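Local coordinates for protein glutathione S-transferase (Rhodospirillum rubrum F11, PDB 4O7H) that probably catalyses the conjugation of glutathione to electrophilic substrates, as a glutathione S-transferase with a thioredoxin-like N-terminal domain and a helical C-terminal domain, at residues A[144-147]-A[148-152]; A[198-201]-A[202-205]; A[211-214]-A[215-219]. All blocks are in the same frame, centred on the assembly; numbering follows the deposited sequence.

Contact 1: residues A[144-147]-A[148-152]; sequences ISWL and IDRRR
Ile144 O still takes a regular helical bond from Ile148 N, 2.9 Å long and nearly straight at 167°. One residue on, Asp149 N reaches Ser145 O at 3.0 Å, with a weak second bond to Trp146 O. Then the pattern changes: Leu147 O accepts from Arg150 N at 3.1 Å, an i-to-i+3 bond, and Arg151 N adds only a weak bond to the same oxygen. An i-to-i+3 bond thus appears beside a weakened i-to-i+4 one near the C-terminal end of helix 127-150, in the all-helical C-terminal domain of the GST fold. Two arginines meet side chains four residues earlier, in different ways. Arg150 starts with CG wedged between its own N and carbonyl carbon (chi1 59°) and bends again at chi3, which carries the guanidinium back to the indole of Trp146. The two planes are only 16° apart; Arg150 NH1 comes within 3.5 Å of Trp146 CZ2, and Arg150 NE lies near Trp146 NE1. Arg151 runs extended from CG to NE alongside Leu147, so that Leu147 CD2 sits over the centre of one guanidinium face, 3.9 Å from Arg151 CZ. The polar end of Arg151 is held further off, by a salt bridge to Glu90 and a hydrogen bond to Leu154 O. Leu147 packs on Leu94 of helix 85-119, and Ile148 meets Trp190 of helix 185-195.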
ATOM      1  N   ILE A 144     -16.564  -8.038  -6.517  1.00 11.82           N
ATOM      2  CA  ILE A 144     -17.460  -7.083  -5.896  1.00 11.60           C
ATOM      3  C   ILE A 144     -18.887  -7.602  -5.868  1.00 12.02           C
ATOM      4  O   ILE A 144     -19.569  -7.537  -4.849  1.00 12.09           O
ATOM      5  CB  ILE A 144     -17.366  -5.723  -6.628  1.00 11.18           C
ATOM      6  CG1 ILE A 144     -16.001  -5.077  -6.379  1.00 12.42           C
ATOM      7  CG2 ILE A 144     -18.513  -4.820  -6.213  1.00 13.26           C
ATOM      8  CD1 ILE A 144     -15.754  -3.836  -7.182  1.00 11.95           C
ATOM      9  N   SER A 145     -19.324  -8.132  -7.012  1.00 13.47           N
ATOM     10  CA  SER A 145     -20.677  -8.664  -7.094  1.00 13.93           C
ATOM     11  C   SER A 145     -20.900  -9.793  -6.064  1.00 13.95           C
ATOM     12  O   SER A 145     -21.927  -9.830  -5.408  1.00 14.78           O
ATOM     13  CB  SER A 145     -20.983  -9.192  -8.478  1.00 14.52           C
ATOM     14  OG  SER A 145     -21.001  -8.136  -9.453  1.00 16.01           O
ATOM     15  N   TRP A 146     -19.918 -10.659  -5.931  1.00 14.50           N
ATOM     16  CA  TRP A 146     -19.955 -11.753  -4.916  1.00 14.84           C
ATOM     17  C   TRP A 146     -20.061 -11.230  -3.490  1.00 14.72           C
ATOM     18  O   TRP A 146     -20.969 -11.623  -2.705  1.00 14.56           O
ATOM     19  CB  TRP A 146     -18.719 -12.654  -5.092  1.00 15.40           C
ATOM     20  CG  TRP A 146     -18.734 -13.808  -4.170  1.00 16.46           C
ATOM     21  CD1 TRP A 146     -18.161 -13.881  -2.937  1.00 18.27           C
ATOM     22  CD2 TRP A 146     -19.422 -15.057  -4.374  1.00 17.93           C
ATOM     23  NE1 TRP A 146     -18.455 -15.109  -2.354  1.00 18.84           N
ATOM     24  CE2 TRP A 146     -19.198 -15.850  -3.227  1.00 18.48           C
ATOM     25  CE3 TRP A 146     -20.186 -15.573  -5.419  1.00 17.78           C
ATOM     26  CZ2 TRP A 146     -19.749 -17.144  -3.072  1.00 18.24           C
ATOM     27  CZ3 TRP A 146     -20.731 -16.903  -5.258  1.00 18.87           C
ATOM     28  CH2 TRP A 146     -20.500 -17.628  -4.110  1.00 19.40           C
ATOM     29  N   LEU A 147     -19.215 -10.248  -3.152  1.00 14.09           N
ATOM     30  CA  LEU A 147     -19.252  -9.653  -1.814  1.00 15.27           C
ATOM     31  C   LEU A 147     -20.594  -8.980  -1.532  1.00 15.47           C
ATOM     32  O   LEU A 147     -21.211  -9.181  -0.490  1.00 14.94           O
ATOM     33  CB  LEU A 147     -18.059  -8.667  -1.644  1.00 16.40           C
ATOM     34  CG  LEU A 147     -16.668  -9.247  -1.734  1.00 18.71           C
ATOM     35  CD1 LEU A 147     -15.722  -8.062  -1.761  1.00 20.67           C
ATOM     36  CD2 LEU A 147     -16.427 -10.170  -0.523  1.00 19.12           C
ATOM     37  N   ILE A 148     -21.062  -8.133  -2.452  1.00 14.81           N
ATOM     38  CA  ILE A 148     -22.258  -7.311  -2.215  1.00 16.56           C
ATOM     39  C   ILE A 148     -23.526  -8.164  -2.312  1.00 16.96           C
ATOM     40  O   ILE A 148     -24.553  -7.760  -1.823  1.00 18.98           O
ATOM     41  CB  ILE A 148     -22.280  -6.035  -3.141  1.00 18.26           C
ATOM     42  CG1 ILE A 148     -23.162  -4.937  -2.525  1.00 21.33           C
ATOM     43  CG2 ILE A 148     -22.743  -6.344  -4.542  1.00 18.42           C
ATOM     44  CD1 ILE A 148     -22.527  -4.392  -1.267  1.00 22.63           C
ATOM     45  N   ASP A 149     -23.438  -9.348  -2.903  1.00 17.22           N
ATOM     46  CA  ASP A 149     -24.615 -10.258  -2.943  1.00 18.94           C
ATOM     47  C   ASP A 149     -24.806 -10.883  -1.559  1.00 19.30           C
ATOM     48  O   ASP A 149     -25.884 -11.362  -1.217  1.00 19.73           O
ATOM     49  CB  ASP A 149     -24.389 -11.365  -3.949  1.00 20.55           C
ATOM     50  CG  ASP A 149     -25.660 -12.153  -4.255  1.00 25.04           C
ATOM     51  OD1 ASP A 149     -26.744 -11.557  -4.287  1.00 28.19           O
ATOM     52  OD2 ASP A 149     -25.534 -13.366  -4.476  1.00 29.47           O
ATOM     53  N   ARG A 150     -23.773 -10.866  -0.728  1.00 19.65           N
ATOM     54  CA  ARG A 150     -23.943 -11.456   0.599  1.00 22.06           C
ATOM     55  C   ARG A 150     -23.755 -10.532   1.764  1.00 21.73           C
ATOM     56  O   ARG A 150     -23.899 -10.928   2.900  1.00 24.63           O
ATOM     57  CB  ARG A 150     -23.052 -12.688   0.737  1.00 23.91           C
ATOM     58  CG  ARG A 150     -21.580 -12.470   0.556  1.00 26.70           C
ATOM     59  CD  ARG A 150     -20.780 -13.745   0.915  1.00 29.32           C
ATOM     60  NE  ARG A 150     -21.227 -14.902   0.157  1.00 28.42           N
ATOM     61  CZ  ARG A 150     -21.196 -16.180   0.585  1.00 28.01           C
ATOM     62  NH1 ARG A 150     -21.690 -17.114  -0.206  1.00 25.59           N
ATOM     63  NH2 ARG A 150     -20.696 -16.538   1.766  1.00 27.12           N
ATOM     64  N   ARG A 151     -23.388  -9.292   1.493  1.00 19.66           N
ATOM     65  CA  ARG A 151     -23.190  -8.295   2.525  1.00 18.41           C
ATOM     66  C   ARG A 151     -23.888  -7.008   2.161  1.00 17.65           C
ATOM     67  O   ARG A 151     -24.173  -6.779   1.003  1.00 17.91           O
ATOM     68  CB  ARG A 151     -21.685  -8.015   2.619  1.00 17.82           C
ATOM     69  CG  ARG A 151     -20.824  -9.182   2.981  1.00 18.87           C
ATOM     70  CD  ARG A 151     -19.360  -8.833   2.789  1.00 18.78           C
ATOM     71  NE  ARG A 151     -18.490  -9.926   3.195  1.00 18.56           N
ATOM     72  CZ  ARG A 151     -17.172  -9.854   3.305  1.00 18.61           C
ATOM     73  NH1 ARG A 151     -16.480 -10.920   3.657  1.00 20.78           N
ATOM     74  NH2 ARG A 151     -16.533  -8.715   3.102  1.00 16.89           N
ATOM     75  N   ARG A 152     -24.138  -6.166   3.145  0.50 19.08           N
ATOM     76  CA  ARG A 152     -24.793  -4.904   2.931  0.50 20.32           C
ATOM     77  C   ARG A 152     -23.877  -3.965   2.130  0.50 19.26           C
ATOM     78  O   ARG A 152     -24.310  -3.312   1.187  0.50 20.36           O
ATOM     79  CB  ARG A 152     -25.127  -4.307   4.287  0.50 23.19           C
ATOM     80  CG  ARG A 152     -25.965  -3.067   4.247  0.50 26.55           C
ATOM     81  CD  ARG A 152     -26.100  -2.550   5.669  0.50 29.01           C
ATOM     82  NE  ARG A 152     -27.093  -1.502   5.798  0.50 29.11           N
ATOM     83  CZ  ARG A 152     -28.337  -1.634   5.364  0.50 31.67           C
ATOM     84  NH1 ARG A 152     -28.694  -2.754   4.749  0.50 33.56           N
ATOM     85  NH2 ARG A 152     -29.208  -0.654   5.516  0.50 28.99           N
TER

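Contact 2: residues A[198-201]-A[202-205]; sequences PSFR and PLLT
Helix 201-205, a short helix that follows helix 185-195, starts here: Phe200 O accepts weak bonds from Leu203 N and Leu204 N, and the chain passes from a 3-10 turn at 198-200 into the helix. Arg201 O is gripped more firmly, accepting from both Leu204 N (2.9 Å) and Thr205 N (3.0 Å), with a weak bond from Thr205 OG1 besides. Pro202, which has no N-H to give, fits in the first turn of the helix. Phe200 is the side chain both leucines use. Leu203 holds CG anti to its carbonyl carbon (chi1 -77°), which brings CD2 over one face of the ring in a CH-pi contact, Leu203 CD2 lying 3.8 Å from the centroid of Phe200 and offset toward the rim, while Leu204 CD2 lies in the ring plane at the edge, 3.9 Å from Phe200 CD2. In the helical part of the GST fold, this buried cluster joins the start of helix 201-205 to helix 161-175, where Phe200 packs on Ala167 and Ser171, and to helix 11-22, where Leu203 packs on Val18. With an alanine here instead of Phe200 the ring is gone, which is likely to leave Leu203 CD2 and Leu204 CD2 without their shared partner and a gap against helix 161-175.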
ATOM      1  N   PRO A 198     -23.643  12.245  -1.080  1.00 12.40           N
ATOM      2  CA  PRO A 198     -23.150  13.604  -1.228  1.00 13.88           C
ATOM      3  C   PRO A 198     -21.631  13.686  -1.226  1.00 12.97           C
ATOM      4  O   PRO A 198     -21.059  14.537  -1.887  1.00 13.44           O
ATOM      5  CB  PRO A 198     -23.797  14.357  -0.055  1.00 15.56           C
ATOM      6  CG  PRO A 198     -24.948  13.535   0.350  1.00 16.04           C
ATOM      7  CD  PRO A 198     -24.756  12.108  -0.099  1.00 13.61           C
ATOM      8  N   SER A 199     -20.975  12.744  -0.524  1.00 12.38           N
ATOM      9  CA  SER A 199     -19.497  12.751  -0.434  1.00 12.02           C
ATOM     10  C   SER A 199     -18.886  12.508  -1.790  1.00 11.37           C
ATOM     11  O   SER A 199     -17.742  12.879  -2.038  1.00 12.42           O
ATOM     12  CB  SER A 199     -19.023  11.666   0.507  1.00 12.03           C
ATOM     13  OG  SER A 199     -19.511  10.415   0.067  1.00 12.27           O
ATOM     14  N   PHE A 200     -19.634  11.879  -2.683  1.00 10.79           N
ATOM     15  CA  PHE A 200     -19.091  11.574  -4.017  1.00 10.75           C
ATOM     16  C   PHE A 200     -19.254  12.701  -5.038  1.00 11.57           C
ATOM     17  O   PHE A 200     -18.688  12.654  -6.138  1.00 12.61           O
ATOM     18  CB  PHE A 200     -19.745  10.309  -4.588  1.00 10.27           C
ATOM     19  CG  PHE A 200     -18.764   9.343  -5.241  1.00 10.23           C
ATOM     20  CD1 PHE A 200     -17.921   8.564  -4.462  1.00 10.94           C
ATOM     21  CD2 PHE A 200     -18.714   9.217  -6.625  1.00 10.71           C
ATOM     22  CE1 PHE A 200     -17.041   7.685  -5.059  1.00 10.44           C
ATOM     23  CE2 PHE A 200     -17.819   8.334  -7.239  1.00 11.57           C
ATOM     24  CZ  PHE A 200     -17.007   7.554  -6.444  1.00 11.27           C
ATOM     25  N   ARG A 201     -20.094  13.673  -4.730  1.00 13.43           N
ATOM     26  CA  ARG A 201     -20.543  14.651  -5.726  1.00 15.03           C
ATOM     27  C   ARG A 201     -19.385  15.382  -6.430  1.00 14.41           C
ATOM     28  O   ARG A 201     -19.413  15.493  -7.656  1.00 14.16           O
ATOM     29  CB  ARG A 201     -21.530  15.650  -5.123  1.00 19.74           C
ATOM     30  CG  ARG A 201     -22.134  16.536  -6.217  1.00 24.59           C
ATOM     31  CD  ARG A 201     -23.064  17.612  -5.672  1.00 32.70           C
ATOM     32  NE  ARG A 201     -24.456  17.183  -5.757  1.00 41.10           N
ATOM     33  CZ  ARG A 201     -25.147  16.578  -4.785  1.00 47.21           C
ATOM     34  NH1 ARG A 201     -24.603  16.332  -3.587  1.00 44.71           N
ATOM     35  NH2 ARG A 201     -26.412  16.224  -5.014  1.00 52.51           N
ATOM     36  N   PRO A 202     -18.351  15.874  -5.728  1.00 14.19           N
ATOM     37  CA  PRO A 202     -17.277  16.553  -6.460  1.00 14.60           C
ATOM     38  C   PRO A 202     -16.549  15.667  -7.480  1.00 14.09           C
ATOM     39  O   PRO A 202     -16.105  16.105  -8.518  1.00 14.86           O
ATOM     40  CB  PRO A 202     -16.272  16.969  -5.344  1.00 15.62           C
ATOM     41  CG  PRO A 202     -17.046  16.964  -4.120  1.00 17.33           C
ATOM     42  CD  PRO A 202     -18.125  15.920  -4.271  1.00 15.60           C
ATOM     43  N   LEU A 203     -16.446  14.374  -7.184  1.00 12.24           N
ATOM     44  CA  LEU A 203     -15.816  13.470  -8.142  1.00 12.00           C
ATOM     45  C   LEU A 203     -16.621  13.365  -9.423  1.00 12.56           C
ATOM     46  O   LEU A 203     -16.068  13.124 -10.493  1.00 13.76           O
ATOM     47  CB  LEU A 203     -15.693  12.045  -7.567  1.00 12.61           C
ATOM     48  CG  LEU A 203     -14.585  11.799  -6.566  1.00 13.83           C
ATOM     49  CD1 LEU A 203     -14.676  12.715  -5.377  1.00 14.98           C
ATOM     50  CD2 LEU A 203     -14.630  10.329  -6.140  1.00 12.85           C
ATOM     51  N   LEU A 204     -17.917  13.559  -9.301  1.00 12.20           N
ATOM     52  CA  LEU A 204     -18.802  13.479 -10.476  1.00 12.74           C
ATOM     53  C   LEU A 204     -18.841  14.743 -11.258  1.00 14.17           C
ATOM     54  O   LEU A 204     -18.988  14.683 -12.492  1.00 15.10           O
ATOM     55  CB  LEU A 204     -20.227  13.061 -10.102  1.00 12.09           C
ATOM     56  CG  LEU A 204     -20.302  11.727  -9.382  1.00 12.38           C
ATOM     57  CD1 LEU A 204     -21.782  11.401  -9.188  1.00 12.79           C
ATOM     58  CD2 LEU A 204     -19.594  10.623 -10.147  1.00 12.65           C
ATOM     59  N   THR A 205     -18.729  15.878 -10.597  1.00 15.53           N
ATOM     60  CA  THR A 205     -18.910  17.172 -11.299  1.00 17.66           C
ATOM     61  C   THR A 205     -17.643  17.804 -11.829  1.00 19.47           C
ATOM     62  O   THR A 205     -17.664  18.575 -12.787  1.00 20.35           O
ATOM     63  CB  THR A 205     -19.655  18.167 -10.404  1.00 17.76           C
ATOM     64  OG1 THR A 205     -18.910  18.438  -9.227  1.00 17.27           O
ATOM     65  CG2 THR A 205     -20.995  17.600  -9.968  1.00 21.64           C
TER

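Contact 3: residues A[211-214]-A[215-219]; sequences IRPP and RHYAD
Pro214 O is gripped twice: Tyr217 N donates to it at 3.0 Å, with an N-H...O angle of 160°, and a water donates to Pro214 O at 3.0 Å. That water in turn accepts from Ala218 N, at 3.0 Å, and so carries the Pro214 carbonyl one residue further along the backbone than the direct bond reaches. Both prolines then press on the residues that follow. Pro213 CB lies 3.8 Å from Tyr217 CG, the two side chains crossing at about a right angle. Pro214 meets two partners: its CB comes to 3.6 Å from His216 CE1, and its CD reaches the CB of Tyr217. Tyr217 places CG opposite its backbone N (chi1 179°), which sends the ring off the turn into the protein; there its OH bonds to Leu203 O and Arg14, and its ring stands edge-to-face to that of Tyr175. His216 has CG between its N and carbonyl carbon (chi1 71°), which brings the imidazole back beside Pro214 while NE2 bonds to Asp174. Lys195 NZ donates to the carbonyl oxygens of Tyr217 and Asp219, fastening the far end of the segment to helix 185-195. A second bond, from Asp219 N to His216 O at 3.0 Å, completes the pattern: two overlapping type I beta turns, Pro214 to Tyr217 and His216 to Asp219, in the C-terminal tail of the chain.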
ATOM      1  N   ILE A 211      -9.836  15.884 -20.961  1.00 27.66           N
ATOM      2  CA  ILE A 211     -10.616  14.683 -21.203  1.00 25.38           C
ATOM      3  C   ILE A 211     -12.086  14.901 -20.804  1.00 23.31           C
ATOM      4  O   ILE A 211     -12.389  15.365 -19.708  1.00 22.65           O
ATOM      5  CB  ILE A 211     -10.050  13.459 -20.456  1.00 25.20           C
ATOM      6  CG1 ILE A 211      -8.583  13.217 -20.837  1.00 26.53           C
ATOM      7  CG2 ILE A 211     -10.863  12.225 -20.776  1.00 24.51           C
ATOM      8  CD1 ILE A 211      -7.596  13.603 -19.765  1.00 28.13           C
ATOM      9  N   ARG A 212     -12.992  14.628 -21.730  1.00 23.90           N
ATOM     10  CA  ARG A 212     -14.421  14.769 -21.453  1.00 23.73           C
ATOM     11  C   ARG A 212     -14.849  13.420 -20.889  1.00 21.20           C
ATOM     12  O   ARG A 212     -14.531  12.420 -21.493  1.00 19.37           O
ATOM     13  CB  ARG A 212     -15.170  15.061 -22.767  1.00 24.99           C
ATOM     14  CG  ARG A 212     -14.812  16.419 -23.373  1.00 28.13           C
ATOM     15  N   PRO A 213     -15.479  13.371 -19.690  1.00 21.86           N
ATOM     16  CA  PRO A 213     -15.875  12.024 -19.279  1.00 19.43           C
ATOM     17  C   PRO A 213     -17.066  11.568 -20.116  1.00 17.92           C
ATOM     18  O   PRO A 213     -17.661  12.377 -20.854  1.00 18.06           O
ATOM     19  CB  PRO A 213     -16.316  12.201 -17.819  1.00 20.88           C
ATOM     20  CG  PRO A 213     -16.749  13.605 -17.743  1.00 21.57           C
ATOM     21  CD  PRO A 213     -15.867  14.377 -18.688  1.00 22.53           C
ATOM     22  N   PRO A 214     -17.378  10.286 -20.021  1.00 15.46           N
ATOM     23  CA  PRO A 214     -18.518   9.780 -20.770  1.00 15.20           C
ATOM     24  C   PRO A 214     -19.824  10.348 -20.317  1.00 13.82           C
ATOM     25  O   PRO A 214     -19.951  10.847 -19.190  1.00 13.73           O
ATOM     26  CB  PRO A 214     -18.483   8.267 -20.534  1.00 15.96           C
ATOM     27  CG  PRO A 214     -17.523   8.036 -19.475  1.00 17.71           C
ATOM     28  CD  PRO A 214     -16.652   9.209 -19.321  1.00 16.21           C
ATOM     29  N   ARG A 215     -20.832  10.249 -21.192  1.00 12.36           N
ATOM     30  CA  ARG A 215     -22.087  10.920 -20.938  1.00 13.22           C
ATOM     31  C   ARG A 215     -22.812  10.386 -19.691  1.00 12.45           C
ATOM     32  O   ARG A 215     -23.535  11.127 -19.062  1.00 14.18           O
ATOM     33  CB  ARG A 215     -22.986  10.831 -22.184  1.00 13.96           C
ATOM     34  CG  ARG A 215     -23.505   9.463 -22.601  1.00 15.61           C
ATOM     35  CD  ARG A 215     -24.279   9.551 -23.939  1.00 15.40           C
ATOM     36  NE  ARG A 215     -25.436  10.420 -23.798  1.00 14.30           N
ATOM     37  CZ  ARG A 215     -25.564  11.698 -24.226  1.00 14.60           C
ATOM     38  NH1 ARG A 215     -24.655  12.329 -24.908  1.00 15.27           N
ATOM     39  NH2 ARG A 215     -26.676  12.396 -23.914  1.00 13.78           N
ATOM     40  N   HIS A 216     -22.581   9.130 -19.308  1.00 12.40           N
ATOM     41  CA  HIS A 216     -23.242   8.537 -18.138  1.00 11.14           C
ATOM     42  C   HIS A 216     -22.487   8.767 -16.830  1.00 10.88           C
ATOM     43  O   HIS A 216     -22.939   8.413 -15.744  1.00 11.16           O
ATOM     44  CB  HIS A 216     -23.355   7.040 -18.324  1.00 11.39           C
ATOM     45  CG  HIS A 216     -22.035   6.352 -18.213  1.00 11.00           C
ATOM     46  ND1 HIS A 216     -21.222   6.113 -19.295  1.00 11.37           N
ATOM     47  CD2 HIS A 216     -21.386   5.831 -17.134  1.00 10.79           C
ATOM     48  CE1 HIS A 216     -20.127   5.497 -18.898  1.00 12.19           C
ATOM     49  NE2 HIS A 216     -20.195   5.328 -17.587  1.00 11.57           N
ATOM     50  N   TYR A 217     -21.275   9.326 -16.930  1.00 10.92           N
ATOM     51  CA  TYR A 217     -20.388   9.426 -15.751  1.00 11.63           C
ATOM     52  C   TYR A 217     -21.035  10.110 -14.560  1.00 11.99           C
ATOM     53  O   TYR A 217     -20.946   9.621 -13.421  1.00 11.93           O
ATOM     54  CB  TYR A 217     -19.086  10.149 -16.171  1.00 10.79           C
ATOM     55  CG  TYR A 217     -18.104  10.343 -15.050  1.00 10.07           C
ATOM     56  CD1 TYR A 217     -17.347   9.280 -14.556  1.00 10.64           C
ATOM     57  CD2 TYR A 217     -18.000  11.558 -14.446  1.00  9.83           C
ATOM     58  CE1 TYR A 217     -16.454   9.477 -13.519  1.00 10.75           C
ATOM     59  CE2 TYR A 217     -17.099  11.769 -13.443  1.00  9.84           C
ATOM     60  CZ  TYR A 217     -16.344  10.728 -12.983  1.00 10.30           C
ATOM     61  OH  TYR A 217     -15.498  10.911 -11.877  1.00 10.92           O
ATOM     62  N   ALA A 218     -21.705  11.237 -14.775  1.00 12.07           N
ATOM     63  CA  ALA A 218     -22.372  11.943 -13.690  1.00 13.16           C
ATOM     64  C   ALA A 218     -23.853  11.579 -13.554  1.00 13.46           C
ATOM     65  O   ALA A 218     -24.572  12.234 -12.824  1.00 15.72           O
ATOM     66  CB  ALA A 218     -22.180  13.450 -13.876  1.00 14.24           C
ATOM     67  N   ASP A 219     -24.311  10.561 -14.246  1.00 12.19           N
ATOM     68  CA  ASP A 219     -25.720  10.139 -14.141  1.00 12.70           C
ATOM     69  C   ASP A 219     -25.918   9.228 -12.920  1.00 13.89           C
ATOM     70  O   ASP A 219     -25.408   8.106 -12.899  1.00 14.25           O
ATOM     71  CB  ASP A 219     -26.107   9.391 -15.406  1.00 13.24           C
ATOM     72  CG  ASP A 219     -27.601   9.095 -15.494  1.00 13.87           C
ATOM     73  OD1 ASP A 219     -28.350   9.464 -14.557  1.00 14.77           O
ATOM     74  OD2 ASP A 219     -28.015   8.441 -16.487  1.00 15.76           O
TER
HETATM   75  O   HOH W   1     -21.321  12.764 -17.310  1.00 19.38           O

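The three contacts come in series along the chain, in its helical part and the tail that follows. Contact 1 lies at the C-terminal end of helix 127-150 and stands apart: its centre is about 23 Å from that of contact 2 and 26 Å from that of contact 3, with no touch between them. Contacts 2 and 3 are neighbours, centres about 13 Å apart, and meet directly through Tyr217 and Leu203. Helix 161-175 and Lys195 of helix 185-195 touch both, and helix 185-195 also packs on contact 1. The tail after helix 201-205 is thereby fixed back onto the helical domain, while contact 2 also reaches helix 11-22.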